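Local coordinates for protein 5-carboxymethyl-2-hydroxymuconate delta-isomerase (Mycobacterium smegmatis, PDB 4PFZ) that probably acts as a metal-dependent isomerase or hydrolase of the fumarylacetoacetate hydrolase family, with acetylpyruvate hydrolase activity among its likely functions, at residues V60-K65 with V221-T226; G112-V117 with I241-I246. All coordinates share one frame; numbering follows the deposited sequence.

Contact 1: residues V60-K65 with V221-T226; sequences VIAVGK and VILTGT
V63 turns CG1 into the space between its backbone N and carbonyl carbon (chi1 85°), and this methyl lies over the T224-G225 peptide. V63 CG1 is 3.4 Å from T224 O. L223 places CG opposite its own carbonyl carbon (chi1 -58°), where it meets V60 CG1 at 4.2 Å.

Strands 60-63 and 221-223 are parallel neighbours. I61 sits between V221 and L223 and bonds both. I61 N donates a hydrogen bond to V221 O at 2.7 Å, and I61 O accepts one from L223 N at 2.7 Å. The third rung, V63 N to L223 O, is longer at 3.2 Å and is bent, with an N-H...O angle of 139°. This is the last rung of the ladder; strand 221-223 ends here, but G225 stays close to V63.

One face carries V60, A62, V221 and L223; A62 CB rests 3.8 Å from L223 CB. I61 and I222 lie on the other face, under helix 203-213. T224 OG1 is held by L114 O, and T226 OG1 by G112 O and Q192 NE2.

The chemistry is that of a buried parallel pair in the fumarylacetoacetate hydrolase-like domain. Backbone bonds join the strands, and aliphatic groups fill both faces. T226 N is buried and has no partner in the model, whereas the other end of the pair is tied by short backbone bonds.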
loop_
_atom_site.group_PDB
_atom_site.type_symbol
_atom_site.label_atom_id
_atom_site.label_comp_id
_atom_site.label_asym_id
_atom_site.label_seq_id
_atom_site.Cartn_x
_atom_site.Cartn_y
_atom_site.Cartn_z
ATOM N N VAL B 60 3.305 2.337 -3.481
ATOM C CA VAL B 60 3.227 3.289 -4.549
ATOM C C VAL B 60 2.265 4.356 -4.099
ATOM O O VAL B 60 1.099 4.057 -3.853
ATOM C CB VAL B 60 2.721 2.655 -5.851
ATOM C CG1 VAL B 60 2.529 3.742 -6.929
ATOM C CG2 VAL B 60 3.674 1.583 -6.321
ATOM N N ILE B 61 2.754 5.593 -4.010
ATOM C CA ILE B 61 1.926 6.742 -3.673
ATOM C C ILE B 61 1.633 7.509 -4.949
ATOM O O ILE B 61 2.522 7.697 -5.785
ATOM C CB ILE B 61 2.622 7.691 -2.663
ATOM C CG1 ILE B 61 2.817 6.976 -1.336
ATOM C CG2 ILE B 61 1.780 8.933 -2.406
ATOM C CD1 ILE B 61 4.124 6.214 -1.228
ATOM N N ALA B 62 0.403 7.956 -5.109
ATOM C CA ALA B 62 0.101 8.754 -6.281
ATOM C C ALA B 62 -0.699 9.987 -5.918
ATOM O O ALA B 62 -1.345 10.033 -4.879
ATOM C CB ALA B 62 -0.648 7.908 -7.306
ATOM N N VAL B 63 -0.664 10.976 -6.805
ATOM C CA VAL B 63 -1.479 12.167 -6.676
ATOM C C VAL B 63 -2.407 12.213 -7.891
ATOM O O VAL B 63 -2.092 11.652 -8.930
ATOM C CB VAL B 63 -0.587 13.444 -6.559
ATOM C CG1 VAL B 63 -0.174 13.965 -7.919
ATOM C CG2 VAL B 63 -1.284 14.534 -5.759
ATOM N N GLY B 64 -3.564 12.845 -7.759
ATOM C CA GLY B 64 -4.483 12.929 -8.878
ATOM C C GLY B 64 -4.341 14.222 -9.660
ATOM O O GLY B 64 -3.722 14.255 -10.727
ATOM N N LYS B 65 -4.928 15.291 -9.132
ATOM C CA LYS B 65 -4.910 16.581 -9.808
ATOM C C LYS B 65 -3.601 17.306 -9.532
ATOM O O LYS B 65 -3.367 17.775 -8.415
ATOM C CB LYS B 65 -6.093 17.442 -9.357
ATOM N N VAL B 221 7.639 4.409 -4.709
ATOM C CA VAL B 221 7.332 5.215 -5.888
ATOM C C VAL B 221 6.285 6.276 -5.568
ATOM O O VAL B 221 5.281 5.994 -4.929
ATOM C CB VAL B 221 6.809 4.317 -7.040
ATOM C CG1 VAL B 221 6.272 5.162 -8.236
ATOM C CG2 VAL B 221 7.911 3.363 -7.489
ATOM N N ILE B 222 6.523 7.496 -6.026
ATOM C CA ILE B 222 5.533 8.553 -5.959
ATOM C C ILE B 222 5.186 8.967 -7.391
ATOM O O ILE B 222 6.032 9.514 -8.104
ATOM C CB ILE B 222 6.048 9.793 -5.182
ATOM C CG1 ILE B 222 6.421 9.430 -3.728
ATOM C CG2 ILE B 222 5.015 10.926 -5.263
ATOM C CD1 ILE B 222 7.070 10.607 -2.921
ATOM N N LEU B 223 3.957 8.706 -7.813
ATOM C CA LEU B 223 3.505 9.152 -9.126
ATOM C C LEU B 223 3.055 10.591 -8.995
ATOM O O LEU B 223 2.289 10.908 -8.082
ATOM C CB LEU B 223 2.364 8.275 -9.644
ATOM C CG LEU B 223 2.642 6.780 -9.769
ATOM C CD1 LEU B 223 1.413 6.053 -10.302
ATOM C CD2 LEU B 223 3.846 6.576 -10.671
ATOM N N THR B 224 3.524 11.456 -9.901
ATOM C CA THR B 224 3.381 12.896 -9.703
ATOM C C THR B 224 2.166 13.497 -10.393
ATOM O O THR B 224 1.993 14.708 -10.423
ATOM C CB THR B 224 4.661 13.655 -10.151
ATOM O OG1 THR B 224 4.930 13.437 -11.543
ATOM C CG2 THR B 224 5.839 13.138 -9.351
ATOM N N GLY B 225 1.298 12.651 -10.915
ATOM C CA GLY B 225 0.037 13.142 -11.419
ATOM C C GLY B 225 0.013 13.105 -12.923
ATOM O O GLY B 225 1.025 12.836 -13.564
ATOM N N THR B 226 -1.151 13.371 -13.491
ATOM C CA THR B 226 -1.310 13.279 -14.926
ATOM C C THR B 226 -2.027 14.522 -15.453
ATOM O O THR B 226 -2.874 15.101 -14.775
ATOM C CB THR B 226 -2.063 11.975 -15.293
ATOM O OG1 THR B 226 -1.841 11.648 -16.669
ATOM C CG2 THR B 226 -3.568 12.084 -14.993
#

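Contact 2: residues G112-V117 with I241-I246; sequences GELAIV and ITVEGI
I241 and G112 meet at one end of this contact, and L114 meets V243 and I246 at the other. All of the contact is apolar. Strands 112-117 and 241-243 lie 7.5 Å apart at their axes and run at 41° to each other, so they pack face on and do not pair as sheet neighbours.

The first group is isoleucine on glycine. I241 points at the other strand and lays its branches over the bare backbone of G112. I241 CD1 comes to 3.6 Å from G112 CA, and I241 CG2 to 3.9 Å from the same atom. The missing side chain of G112 is what allows so near an approach.

The second group is methyl on methyl. L114 swings CG away from its backbone N (chi1 173°), which carries CD1 toward the other segment. L114 CD1 touches I246 CD1 at 3.6 Å, and V243 CG1 lies 4.2 Å from L114 CD1.

The backbone bond here lies within 241-246: I246 N bonds V243 O at 3.0 Å and closes a type II turn through E244 and G245. This turn brings I246 back beside V243.

E113 points away from strand 241-243. Its OE1 accepts from G225 N, and its side chain touches D142.

Strand 112-117 is flanked by strands 134-145 and 221-223. Strand 241-243 lies between 181-186 and 247-255. I241 reaches I139 and N141 of 134-145 as well as L182 and T184 of 181-186, while P177 and L175 border L114 and I246.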
loop_
_atom_site.group_PDB
_atom_site.type_symbol
_atom_site.label_atom_id
_atom_site.label_comp_id
_atom_site.label_asym_id
_atom_site.label_seq_id
_atom_site.Cartn_x
_atom_site.Cartn_y
_atom_site.Cartn_z
ATOM N N GLY B 112 -0.681 8.763 -17.978
ATOM C CA GLY B 112 0.767 8.832 -18.008
ATOM C C GLY B 112 1.255 9.783 -16.934
ATOM O O GLY B 112 0.663 10.846 -16.723
ATOM N N GLU B 113 2.304 9.380 -16.219
ATOM C CA GLU B 113 2.881 10.219 -15.163
ATOM C C GLU B 113 4.392 10.054 -15.039
ATOM O O GLU B 113 4.936 8.985 -15.319
ATOM C CB GLU B 113 2.256 9.896 -13.793
ATOM C CG GLU B 113 0.806 9.454 -13.836
ATOM C CD GLU B 113 0.022 9.792 -12.584
ATOM O OE1 GLU B 113 0.631 10.031 -11.521
ATOM O OE2 GLU B 113 -1.226 9.794 -12.662
ATOM N N LEU B 114 5.057 11.107 -14.571
ATOM C CA LEU B 114 6.439 11.009 -14.135
ATOM C C LEU B 114 6.451 10.385 -12.751
ATOM O O LEU B 114 5.661 10.773 -11.896
ATOM C CB LEU B 114 7.109 12.395 -14.125
ATOM C CG LEU B 114 8.509 12.471 -13.522
ATOM C CD1 LEU B 114 9.496 11.741 -14.400
ATOM C CD2 LEU B 114 8.924 13.932 -13.340
ATOM N N ALA B 115 7.334 9.405 -12.553
ATOM C CA ALA B 115 7.467 8.688 -11.286
ATOM C C ALA B 115 8.767 9.026 -10.558
ATOM O O ALA B 115 9.841 8.932 -11.138
ATOM C CB ALA B 115 7.394 7.186 -11.541
ATOM N N ILE B 116 8.652 9.418 -9.290
ATOM C CA ILE B 116 9.783 9.566 -8.381
ATOM C C ILE B 116 10.113 8.215 -7.754
ATOM O O ILE B 116 9.206 7.515 -7.316
ATOM C CB ILE B 116 9.460 10.572 -7.244
ATOM C CG1 ILE B 116 9.006 11.920 -7.819
ATOM C CG2 ILE B 116 10.629 10.707 -6.257
ATOM C CD1 ILE B 116 8.268 12.777 -6.818
ATOM N N VAL B 117 11.387 7.843 -7.708
ATOM C CA VAL B 117 11.768 6.653 -6.951
ATOM C C VAL B 117 12.645 7.090 -5.782
ATOM O O VAL B 117 13.698 7.676 -5.970
ATOM C CB VAL B 117 12.512 5.606 -7.816
ATOM C CG1 VAL B 117 12.765 4.327 -7.018
ATOM C CG2 VAL B 117 11.715 5.294 -9.100
ATOM N N ILE B 241 3.912 5.800 -23.116
ATOM C CA ILE B 241 4.134 7.043 -22.391
ATOM C C ILE B 241 5.600 7.416 -22.485
ATOM O O ILE B 241 6.475 6.631 -22.125
ATOM C CB ILE B 241 3.726 6.926 -20.909
ATOM C CG1 ILE B 241 2.260 6.489 -20.800
ATOM C CG2 ILE B 241 3.959 8.257 -20.192
ATOM C CD1 ILE B 241 1.931 5.786 -19.507
ATOM N N THR B 242 5.855 8.614 -22.983
ATOM C CA THR B 242 7.205 9.065 -23.199
ATOM C C THR B 242 7.502 10.258 -22.308
ATOM O O THR B 242 6.760 11.240 -22.273
ATOM C CB THR B 242 7.443 9.439 -24.679
ATOM O OG1 THR B 242 7.290 8.266 -25.490
ATOM C CG2 THR B 242 8.844 9.990 -24.872
ATOM N N VAL B 243 8.598 10.169 -21.577
ATOM C CA VAL B 243 9.070 11.333 -20.849
ATOM C C VAL B 243 10.406 11.753 -21.407
ATOM O O VAL B 243 11.299 10.927 -21.596
ATOM C CB VAL B 243 9.192 11.057 -19.346
ATOM C CG1 VAL B 243 9.709 12.279 -18.605
ATOM C CG2 VAL B 243 7.848 10.647 -18.799
ATOM N N GLU B 244 10.515 13.044 -21.692
ATOM C CA GLU B 244 11.743 13.624 -22.186
ATOM C C GLU B 244 12.903 13.330 -21.241
ATOM O O GLU B 244 12.825 13.618 -20.049
ATOM C CB GLU B 244 11.567 15.131 -22.358
ATOM C CG GLU B 244 12.793 15.850 -22.859
ATOM C CD GLU B 244 12.555 17.337 -23.039
ATOM O OE1 GLU B 244 11.445 17.810 -22.710
ATOM O OE2 GLU B 244 13.483 18.032 -23.512
ATOM N N GLY B 245 13.962 12.735 -21.776
ATOM C CA GLY B 245 15.169 12.512 -21.005
ATOM C C GLY B 245 15.138 11.217 -20.215
ATOM O O GLY B 245 16.099 10.887 -19.518
ATOM N N ILE B 246 14.028 10.486 -20.310
ATOM C CA ILE B 246 13.930 9.171 -19.684
ATOM C C ILE B 246 13.817 8.110 -20.769
ATOM O O ILE B 246 14.714 7.286 -20.958
ATOM C CB ILE B 246 12.698 9.039 -18.736
ATOM C CG1 ILE B 246 12.744 10.079 -17.616
ATOM C CG2 ILE B 246 12.614 7.634 -18.156
ATOM C CD1 ILE B 246 11.626 9.908 -16.594
#

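From the N terminus the chain enters strand 60-63, passes through 112-117, and returns at 221-226. There contact 1 closes a loop with 155 residues between its segments. Contact 2 opens inside that loop, at 112-117, and closes beyond it at 241-246, with 123 residues between. The two therefore cross and do not nest. Their centres are 11 Å apart. They share one sheet region, because strand 221-223 lies between 60-63 and 108-118, parallel to the first and antiparallel to the second. Contact 1 works within that region. Contact 2 joins it to the five-stranded sheet that contains 238-243.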